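Local coordinates for uncharacterized protein (Thermus thermophilus HB8, PDB 6SCE), which is a CRISPR-associated DNA nuclease of type III defence, activated by cyclic oligoadenylate, which its CARF domains probably bind, at residues E25-S38 / F53-R67. Numbering follows the deposited sequence. Where two conformers were deposited one is given.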
ATOM      1  N   GLU A  25      -5.333 -25.189  17.564  1.00 29.89           N
ATOM      2  CA  GLU A  25      -5.290 -25.671  18.942  1.00 31.72           C
ATOM      3  C   GLU A  25      -6.670 -25.781  19.561  1.00 34.53           C
ATOM      4  O   GLU A  25      -6.925 -26.752  20.270  1.00 35.33           O
ATOM      5  CB  GLU A  25      -4.371 -24.818  19.821  1.00 30.88           C
ATOM      6  CG  GLU A  25      -2.915 -24.959  19.475  1.00 30.31           C
ATOM      7  CD  GLU A  25      -1.992 -24.137  20.361  1.00 30.74           C
ATOM      8  OE1 GLU A  25      -2.400 -23.059  20.851  1.00 32.17           O
ATOM      9  OE2 GLU A  25      -0.831 -24.542  20.526  1.00 30.74           O
ATOM     10  N   ARG A  26      -7.557 -24.827  19.314  1.00 34.43           N
ATOM     11  CA  ARG A  26      -8.901 -24.870  19.882  0.50 37.32           C
ATOM     12  C   ARG A  26      -9.688 -26.049  19.320  1.00 39.47           C
ATOM     13  O   ARG A  26     -10.416 -26.717  20.051  1.00 36.70           O
ATOM     14  CB  ARG A  26      -9.671 -23.579  19.602  0.50 39.64           C
ATOM     15  CG  ARG A  26     -10.975 -23.463  20.392  0.50 41.17           C
ATOM     16  CD  ARG A  26     -11.845 -22.324  19.896  0.50 42.84           C
ATOM     17  NE  ARG A  26     -12.992 -22.126  20.773  0.50 44.70           N
ATOM     18  CZ  ARG A  26     -14.157 -21.621  20.393  0.50 45.57           C
ATOM     19  NH1 ARG A  26     -14.350 -21.247  19.137  0.50 46.10           N
ATOM     20  NH2 ARG A  26     -15.133 -21.497  21.281  0.50 48.63           N
ATOM     21  N   GLU A  27      -9.555 -26.291  18.016  1.00 37.46           N
ATOM     22  CA  GLU A  27     -10.328 -27.347  17.372  1.00 40.61           C
ATOM     23  C   GLU A  27      -9.735 -28.738  17.532  1.00 41.82           C
ATOM     24  O   GLU A  27     -10.485 -29.705  17.737  1.00 41.46           O
ATOM     25  CB  GLU A  27     -10.535 -27.086  15.893  1.00 45.48           C
ATOM     26  CG  GLU A  27     -11.518 -28.089  15.285  1.00 52.43           C
ATOM     27  CD  GLU A  27     -12.376 -27.528  14.165  1.00 57.22           C
ATOM     28  OE1 GLU A  27     -12.732 -26.343  14.229  1.00 64.45           O
ATOM     29  OE2 GLU A  27     -12.707 -28.285  13.220  1.00 61.22           O
ATOM     30  N   ALA A  28      -8.413 -28.837  17.444  1.00 35.22           N
ATOM     31  CA  ALA A  28      -7.745 -30.122  17.353  1.00 37.91           C
ATOM     32  C   ALA A  28      -6.836 -30.432  18.522  1.00 39.45           C
ATOM     33  O   ALA A  28      -6.251 -31.500  18.554  1.00 40.39           O
ATOM     34  CB  ALA A  28      -6.936 -30.174  16.084  1.00 39.04           C
ATOM     35  N   GLY A  29      -6.645 -29.492  19.442  1.00 37.35           N
ATOM     36  CA  GLY A  29      -5.710 -29.710  20.547  1.00 34.80           C
ATOM     37  C   GLY A  29      -4.273 -29.413  20.229  1.00 36.46           C
ATOM     38  O   GLY A  29      -3.955 -28.726  19.247  1.00 37.85           O
ATOM     39  N   ARG A  30      -3.382 -29.953  21.049  1.00 32.27           N
ATOM     40  CA  ARG A  30      -1.987 -29.690  20.940  1.00 35.12           C
ATOM     41  C   ARG A  30      -1.434 -30.080  19.559  1.00 35.57           C
ATOM     42  O   ARG A  30      -1.747 -31.172  19.082  1.00 35.70           O
ATOM     43  CB  ARG A  30      -1.272 -30.462  22.039  1.00 35.84           C
ATOM     44  CG  ARG A  30       0.196 -30.157  22.120  1.00 41.77           C
ATOM     45  CD  ARG A  30       0.818 -30.910  23.295  1.00 50.31           C
ATOM     46  NE  ARG A  30       2.180 -31.284  22.963  1.00 59.59           N
ATOM     47  CZ  ARG A  30       2.509 -32.320  22.199  1.00 63.77           C
ATOM     48  NH1 ARG A  30       1.580 -33.129  21.707  1.00 67.74           N
ATOM     49  NH2 ARG A  30       3.784 -32.554  21.934  1.00 71.99           N
ATOM     50  N   VAL A  31      -0.598 -29.238  18.932  1.00 33.43           N
ATOM     51  CA  VAL A  31      -0.032 -29.588  17.624  1.00 34.45           C
ATOM     52  C   VAL A  31       1.304 -30.292  17.810  1.00 34.50           C
ATOM     53  O   VAL A  31       2.058 -29.943  18.700  1.00 37.95           O
ATOM     54  CB  VAL A  31       0.127 -28.371  16.621  1.00 35.13           C
ATOM     55  CG1 VAL A  31      -1.114 -27.496  16.627  1.00 34.75           C
ATOM     56  CG2 VAL A  31       1.367 -27.568  16.897  1.00 36.76           C
ATOM     57  N   ALA A  32       1.627 -31.232  16.927  1.00 36.75           N
ATOM     58  CA  ALA A  32       2.925 -31.911  16.987  1.00 37.68           C
ATOM     59  C   ALA A  32       4.049 -30.946  16.674  1.00 39.42           C
ATOM     60  O   ALA A  32       5.120 -30.989  17.286  1.00 38.16           O
ATOM     61  CB  ALA A  32       2.956 -33.105  16.025  1.00 40.66           C
ATOM     62  N   LYS A  33       3.817 -30.057  15.709  1.00 36.62           N
ATOM     63  CA  LYS A  33       4.829 -29.089  15.333  1.00 35.33           C
ATOM     64  C   LYS A  33       4.210 -28.118  14.336  1.00 29.67           C
ATOM     65  O   LYS A  33       3.126 -28.363  13.832  1.00 27.36           O
ATOM     66  CB  LYS A  33       6.049 -29.757  14.683  1.00 39.35           C
ATOM     67  CG  LYS A  33       5.726 -30.506  13.402  1.00 43.81           C
ATOM     68  CD  LYS A  33       6.983 -30.982  12.690  1.00 48.06           C
ATOM     69  CE  LYS A  33       6.603 -31.740  11.426  1.00 51.12           C
ATOM     70  NZ  LYS A  33       7.810 -32.163  10.669  1.00 55.19           N
ATOM     71  N   ALA A  34       4.904 -27.034  14.085  1.00 30.68           N
ATOM     72  CA  ALA A  34       4.430 -26.060  13.095  1.00 31.21           C
ATOM     73  C   ALA A  34       5.530 -25.921  12.077  1.00 31.05           C
ATOM     74  O   ALA A  34       6.696 -25.917  12.425  1.00 31.43           O
ATOM     75  CB  ALA A  34       4.150 -24.722  13.746  1.00 33.51           C
ATOM     76  N   VAL A  35       5.148 -25.830  10.811  1.00 28.03           N
ATOM     77  CA  VAL A  35       6.092 -25.603   9.747  1.00 27.97           C
ATOM     78  C   VAL A  35       5.714 -24.278   9.083  1.00 26.07           C
ATOM     79  O   VAL A  35       4.585 -24.122   8.631  1.00 27.10           O
ATOM     80  CB  VAL A  35       6.042 -26.742   8.694  1.00 30.07           C
ATOM     81  CG1 VAL A  35       7.068 -26.511   7.601  1.00 33.82           C
ATOM     82  CG2 VAL A  35       6.268 -28.115   9.329  1.00 30.15           C
ATOM     83  N   PHE A  36       6.660 -23.370   9.014  1.00 25.59           N
ATOM     84  CA  PHE A  36       6.430 -22.076   8.416  1.00 26.79           C
ATOM     85  C   PHE A  36       7.152 -21.951   7.085  1.00 27.51           C
ATOM     86  O   PHE A  36       8.353 -22.124   7.016  1.00 28.81           O
ATOM     87  CB  PHE A  36       6.881 -20.989   9.347  1.00 27.51           C
ATOM     88  CG  PHE A  36       6.072 -20.954  10.599  1.00 25.28           C
ATOM     89  CD1 PHE A  36       4.770 -20.492  10.570  1.00 24.98           C
ATOM     90  CD2 PHE A  36       6.567 -21.494  11.766  1.00 29.01           C
ATOM     91  CE1 PHE A  36       3.984 -20.499  11.725  1.00 28.11           C
ATOM     92  CE2 PHE A  36       5.794 -21.517  12.918  1.00 28.53           C
ATOM     93  CZ  PHE A  36       4.502 -21.034  12.903  1.00 27.13           C
ATOM     94  N   TYR A  37       6.404 -21.622   6.060  1.00 25.70           N
ATOM     95  CA  TYR A  37       6.976 -21.362   4.731  1.00 26.40           C
ATOM     96  C   TYR A  37       7.128 -19.866   4.641  1.00 28.05           C
ATOM     97  O   TYR A  37       6.172 -19.110   4.356  1.00 27.77           O
ATOM     98  CB  TYR A  37       6.074 -21.971   3.666  1.00 27.16           C
ATOM     99  CG  TYR A  37       5.849 -23.440   3.891  1.00 28.41           C
ATOM    100  CD1 TYR A  37       6.773 -24.397   3.457  1.00 29.12           C
ATOM    101  CD2 TYR A  37       4.727 -23.891   4.578  1.00 30.52           C
ATOM    102  CE1 TYR A  37       6.558 -25.755   3.693  1.00 32.09           C
ATOM    103  CE2 TYR A  37       4.517 -25.230   4.806  1.00 32.28           C
ATOM    104  CZ  TYR A  37       5.434 -26.149   4.379  1.00 31.81           C
ATOM    105  OH  TYR A  37       5.198 -27.441   4.657  1.00 38.03           O
ATOM    106  N   SER A  38       8.321 -19.418   4.986  1.00 28.78           N
ATOM    107  CA  SER A  38       8.516 -18.045   5.292  1.00 32.45           C
ATOM    108  C   SER A  38       9.129 -17.293   4.129  1.00 36.68           C
ATOM    109  O   SER A  38       9.962 -17.827   3.337  1.00 33.11           O
ATOM    110  CB  SER A  38       9.345 -17.903   6.553  1.00 36.72           C
ATOM    111  OG  SER A  38      10.681 -18.143   6.260  1.00 42.69           O
ATOM    112  N   PHE A  53       7.460 -13.850  17.745  1.00 24.97           N
ATOM    113  CA  PHE A  53       6.512 -14.887  17.482  1.00 25.37           C
ATOM    114  C   PHE A  53       7.143 -16.264  17.774  1.00 26.22           C
ATOM    115  O   PHE A  53       6.530 -17.113  18.433  1.00 25.76           O
ATOM    116  CB  PHE A  53       6.050 -14.790  16.028  1.00 26.34           C
ATOM    117  CG  PHE A  53       5.168 -15.916  15.566  1.00 25.26           C
ATOM    118  CD1 PHE A  53       4.057 -16.303  16.289  1.00 26.12           C
ATOM    119  CD2 PHE A  53       5.434 -16.563  14.363  1.00 26.91           C
ATOM    120  CE1 PHE A  53       3.246 -17.339  15.853  1.00 28.86           C
ATOM    121  CE2 PHE A  53       4.593 -17.548  13.898  1.00 26.77           C
ATOM    122  CZ  PHE A  53       3.497 -17.949  14.646  1.00 27.76           C
ATOM    123  N   PHE A  54       8.360 -16.467  17.317  1.00 26.39           N
ATOM    124  CA  PHE A  54       9.057 -17.724  17.564  1.00 28.36           C
ATOM    125  C   PHE A  54       9.336 -17.968  19.061  1.00 29.74           C
ATOM    126  O   PHE A  54       9.208 -19.090  19.531  1.00 28.59           O
ATOM    127  CB  PHE A  54      10.356 -17.815  16.759  1.00 28.96           C
ATOM    128  CG  PHE A  54      10.149 -17.941  15.268  1.00 30.11           C
ATOM    129  CD1 PHE A  54       8.934 -18.358  14.739  1.00 29.49           C
ATOM    130  CD2 PHE A  54      11.191 -17.652  14.384  1.00 32.89           C
ATOM    131  CE1 PHE A  54       8.750 -18.480  13.366  1.00 31.79           C
ATOM    132  CE2 PHE A  54      10.993 -17.778  13.019  1.00 31.85           C
ATOM    133  CZ  PHE A  54       9.777 -18.195  12.521  1.00 29.15           C
ATOM    134  N   ARG A  55       9.601 -16.904  19.794  1.00 29.03           N
ATOM    135  CA  ARG A  55       9.691 -16.965  21.256  1.00 32.49           C
ATOM    136  C   ARG A  55       8.382 -17.405  21.902  1.00 31.09           C
ATOM    137  O   ARG A  55       8.377 -18.230  22.807  1.00 31.99           O
ATOM    138  CB  ARG A  55      10.158 -15.600  21.807  1.00 36.33           C
ATOM    139  CG  ARG A  55      10.248 -15.504  23.314  1.00 43.31           C
ATOM    140  CD  ARG A  55      10.559 -14.072  23.742  1.00 53.41           C
ATOM    141  NE  ARG A  55      10.454 -13.891  25.195  1.00 57.45           N
ATOM    142  CZ  ARG A  55      10.740 -12.762  25.845  1.00 62.52           C
ATOM    143  NH1 ARG A  55      10.616 -12.716  27.164  1.00 65.35           N
ATOM    144  NH2 ARG A  55      11.138 -11.676  25.184  1.00 62.89           N
ATOM    145  N   LEU A  56       7.263 -16.869  21.435  1.00 28.08           N
ATOM    146  CA  LEU A  56       5.975 -17.299  21.890  1.00 29.23           C
ATOM    147  C   LEU A  56       5.732 -18.771  21.563  1.00 30.06           C
ATOM    148  O   LEU A  56       5.288 -19.540  22.432  1.00 29.35           O
ATOM    149  CB  LEU A  56       4.885 -16.421  21.276  1.00 28.16           C
ATOM    150  CG  LEU A  56       3.441 -16.787  21.527  1.00 28.49           C
ATOM    151  CD1 LEU A  56       3.129 -16.842  23.011  1.00 29.88           C
ATOM    152  CD2 LEU A  56       2.529 -15.777  20.844  1.00 28.30           C
ATOM    153  N   LEU A  57       6.031 -19.194  20.334  1.00 28.32           N
ATOM    154  CA  LEU A  57       5.881 -20.610  20.027  1.00 27.96           C
ATOM    155  C   LEU A  57       6.683 -21.464  21.000  1.00 27.78           C
ATOM    156  O   LEU A  57       6.179 -22.457  21.501  1.00 27.84           O
ATOM    157  CB  LEU A  57       6.314 -20.938  18.604  1.00 30.02           C
ATOM    158  CG  LEU A  57       5.468 -20.242  17.543  1.00 28.35           C
ATOM    159  CD1 LEU A  57       5.990 -20.632  16.180  1.00 30.63           C
ATOM    160  CD2 LEU A  57       4.008 -20.622  17.685  1.00 31.04           C
ATOM    161  N   SER A  58       7.920 -21.091  21.253  1.00 28.57           N
ATOM    162  CA  SER A  58       8.740 -21.857  22.178  1.00 33.35           C
ATOM    163  C   SER A  58       8.086 -21.915  23.579  1.00 34.60           C
ATOM    164  O   SER A  58       8.000 -22.985  24.171  1.00 33.43           O
ATOM    165  CB  SER A  58      10.152 -21.296  22.212  1.00 37.16           C
ATOM    166  OG  SER A  58      10.881 -21.890  23.258  1.00 46.85           O
ATOM    167  N   GLU A  59       7.570 -20.797  24.078  1.00 31.60           N
ATOM    168  CA  GLU A  59       6.846 -20.809  25.356  1.00 32.95           C
ATOM    169  C   GLU A  59       5.598 -21.651  25.345  1.00 32.67           C
ATOM    170  O   GLU A  59       5.160 -22.170  26.392  1.00 31.37           O
ATOM    171  CB  GLU A  59       6.444 -19.391  25.771  1.00 33.15           C
ATOM    172  CG  GLU A  59       7.549 -18.625  26.444  1.00 35.28           C
ATOM    173  CD  GLU A  59       7.088 -17.277  26.952  1.00 33.84           C
ATOM    174  OE1 GLU A  59       5.948 -17.137  27.474  1.00 33.95           O
ATOM    175  OE2 GLU A  59       7.872 -16.334  26.795  1.00 34.26           O
ATOM    176  N   LYS A  60       4.974 -21.757  24.171  1.00 29.92           N
ATOM    177  CA  LYS A  60       3.808 -22.562  24.015  1.00 29.17           C
ATOM    178  C   LYS A  60       4.140 -24.064  23.913  1.00 29.46           C
ATOM    179  O   LYS A  60       3.228 -24.883  23.809  1.00 31.12           O
ATOM    180  CB  LYS A  60       3.008 -22.117  22.785  1.00 28.64           C
ATOM    181  CG  LYS A  60       2.276 -20.793  22.997  1.00 29.34           C
ATOM    182  CD  LYS A  60       1.578 -20.298  21.733  1.00 28.37           C
ATOM    183  CE  LYS A  60       0.587 -21.294  21.189  1.00 28.47           C
ATOM    184  NZ  LYS A  60      -0.492 -21.672  22.144  1.00 29.09           N
ATOM    185  N   GLY A  61       5.419 -24.408  23.919  1.00 29.76           N
ATOM    186  CA  GLY A  61       5.844 -25.792  23.746  1.00 31.15           C
ATOM    187  C   GLY A  61       5.650 -26.301  22.331  1.00 34.07           C
ATOM    188  O   GLY A  61       5.544 -27.509  22.110  1.00 31.62           O
ATOM    189  N   VAL A  62       5.594 -25.385  21.363  1.00 30.34           N
ATOM    190  CA  VAL A  62       5.364 -25.770  19.973  1.00 30.17           C
ATOM    191  C   VAL A  62       6.688 -25.778  19.246  1.00 30.19           C
ATOM    192  O   VAL A  62       7.341 -24.728  19.070  1.00 31.46           O
ATOM    193  CB  VAL A  62       4.355 -24.836  19.275  1.00 30.60           C
ATOM    194  CG1 VAL A  62       4.154 -25.210  17.808  1.00 31.27           C
ATOM    195  CG2 VAL A  62       3.021 -24.897  19.992  1.00 30.95           C
ATOM    196  N   LEU A  63       7.116 -26.972  18.844  1.00 30.91           N
ATOM    197  CA  LEU A  63       8.303 -27.099  18.008  1.00 31.14           C
ATOM    198  C   LEU A  63       7.990 -26.522  16.612  1.00 29.12           C
ATOM    199  O   LEU A  63       6.919 -26.751  16.113  1.00 29.53           O
ATOM    200  CB  LEU A  63       8.675 -28.567  17.869  1.00 35.17           C
ATOM    201  CG  LEU A  63       9.076 -29.264  19.182  1.00 41.71           C
ATOM    202  CD1 LEU A  63       9.217 -30.767  18.961  1.00 46.24           C
ATOM    203  CD2 LEU A  63      10.374 -28.642  19.687  1.00 45.66           C
ATOM    204  N   TYR A  64       8.909 -25.795  16.009  1.00 31.73           N
ATOM    205  CA  TYR A  64       8.657 -25.233  14.684  1.00 34.07           C
ATOM    206  C   TYR A  64       9.901 -25.348  13.810  1.00 34.52           C
ATOM    207  O   TYR A  64      11.017 -25.498  14.295  1.00 33.29           O
ATOM    208  CB  TYR A  64       8.200 -23.752  14.781  1.00 31.12           C
ATOM    209  CG  TYR A  64       9.280 -22.839  15.327  1.00 35.00           C
ATOM    210  CD1 TYR A  64       9.425 -22.660  16.682  1.00 35.66           C
ATOM    211  CD2 TYR A  64      10.190 -22.207  14.485  1.00 37.40           C
ATOM    212  CE1 TYR A  64      10.432 -21.887  17.189  1.00 38.41           C
ATOM    213  CE2 TYR A  64      11.212 -21.427  14.995  1.00 36.68           C
ATOM    214  CZ  TYR A  64      11.310 -21.273  16.339  1.00 35.90           C
ATOM    215  OH  TYR A  64      12.283 -20.514  16.874  1.00 43.44           O
ATOM    216  N   GLU A  65       9.690 -25.235  12.513  1.00 32.29           N
ATOM    217  CA  GLU A  65      10.778 -25.103  11.564  1.00 36.72           C
ATOM    218  C   GLU A  65      10.340 -24.182  10.447  1.00 34.46           C
ATOM    219  O   GLU A  65       9.146 -23.969  10.289  1.00 32.35           O
ATOM    220  CB  GLU A  65      11.169 -26.459  10.999  1.00 41.06           C
ATOM    221  CG  GLU A  65      10.046 -27.206  10.333  1.00 45.34           C
ATOM    222  CD  GLU A  65      10.427 -28.649  10.049  1.00 52.80           C
ATOM    223  OE1 GLU A  65      11.308 -28.866   9.183  1.00 57.67           O
ATOM    224  OE2 GLU A  65       9.866 -29.553  10.698  1.00 54.71           O
ATOM    225  N   GLU A  66      11.314 -23.616   9.736  1.00 34.31           N
ATOM    226  CA  GLU A  66      11.045 -22.807   8.557  1.00 36.79           C
ATOM    227  C   GLU A  66      11.535 -23.554   7.333  1.00 38.89           C
ATOM    228  O   GLU A  66      12.610 -24.145   7.362  1.00 35.06           O
ATOM    229  CB  GLU A  66      11.768 -21.481   8.661  1.00 39.22           C
ATOM    230  CG  GLU A  66      11.136 -20.516   9.636  1.00 38.61           C
ATOM    231  CD  GLU A  66      11.908 -19.213   9.715  1.00 40.34           C
ATOM    232  OE1 GLU A  66      12.940 -19.189  10.410  1.00 42.33           O
ATOM    233  OE2 GLU A  66      11.513 -18.221   9.086  1.00 41.28           O
ATOM    234  N   ARG A  67      10.753 -23.533   6.264  1.00 35.05           N
ATOM    235  CA  ARG A  67      11.119 -24.224   5.040  1.00 35.44           C
ATOM    236  C   ARG A  67      10.902 -23.299   3.861  1.00 35.69           C
ATOM    237  O   ARG A  67      10.029 -22.441   3.910  1.00 33.09           O
ATOM    238  CB  ARG A  67      10.255 -25.465   4.843  1.00 35.64           C
ATOM    239  CG  ARG A  67      10.555 -26.633   5.775  1.00 40.65           C
ATOM    240  CD  ARG A  67       9.631 -27.797   5.455  1.00 45.35           C
ATOM    241  NE  ARG A  67       9.636 -28.797   6.512  1.00 50.22           N
ATOM    242  CZ  ARG A  67       8.714 -29.746   6.693  1.00 51.99           C
ATOM    243  NH1 ARG A  67       7.665 -29.865   5.881  1.00 50.22           N
ATOM    244  NH2 ARG A  67       8.850 -30.596   7.707  1.00 51.78           N
TER
HETATM  245  O   HOH W   1       0.439 -24.510  23.001  1.00 30.82           O
HETATM  246  O   HOH W   2       3.213 -29.086  20.951  1.00 43.41           O
HETATM  247  O   HOH W   3       5.495 -29.400  19.412  1.00 39.14           O
HETATM  248  O   HOH W   4      11.004 -20.228   3.608  1.00 45.20           O
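Arg67 crosses obliquely over Val35 and packs against Tyr37 on one face of a parallel strand pair. Its CB rests beside CD1 and CE1 of the Tyr37 ring. CG then turns toward Val35, and Arg67 CD sits 3.6 Å from Val35 CG1. The chain stays extended to NE (chi3 -165°), which carries the guanidinium across the valine, with Val35 CG1 over one face. Arg67 NE, with the bond close to the guanidinium plane, gives its hydrogen to Glu65 OE1 at 3.2 Å, reaching that oxygen from above the carboxylate plane. At the tip Arg67 NH2 comes 3.5 Å from Lys33 NZ, two like charges that the Glu65 carboxylate is likely to offset, since its OE2 accepts a weak hydrogen bond from Lys33 NZ within a salt bridge. A leucine in place of Arg67 would probably leave Glu65 OE1 without its charged mate and Val35 without the flat group lying over it.

On the face that carries Phe36 and Tyr64, an aromatic cluster of Phe36, Phe53 and Phe54 forms. Phe53 turns its edge toward the face of Phe36 in an offset edge-to-face pair, the planes at 72°, while Leu57 CD1 presses on Phe36 CE2 at 3.4 Å. Between the strands, Phe36 N bonds Glu65 O almost straight (173°) and Phe36 O accepts from Arg67 N. At one end Ser38 OG donates to Glu66 OE2; at the other, Lys60 NZ bridges to the syn lone pair of Glu25 OE1 at 2.7 Å, and a water ties Glu25 OE2 to Lys60 O and NZ.

Helix 44-59 ends in a Schellman motif at Gly61 and returns the chain to strand 64-67, beside strand 33-38: a beta-alpha-beta crossover at the margin of a Rossmann-like sheet, consistent with a CARF domain.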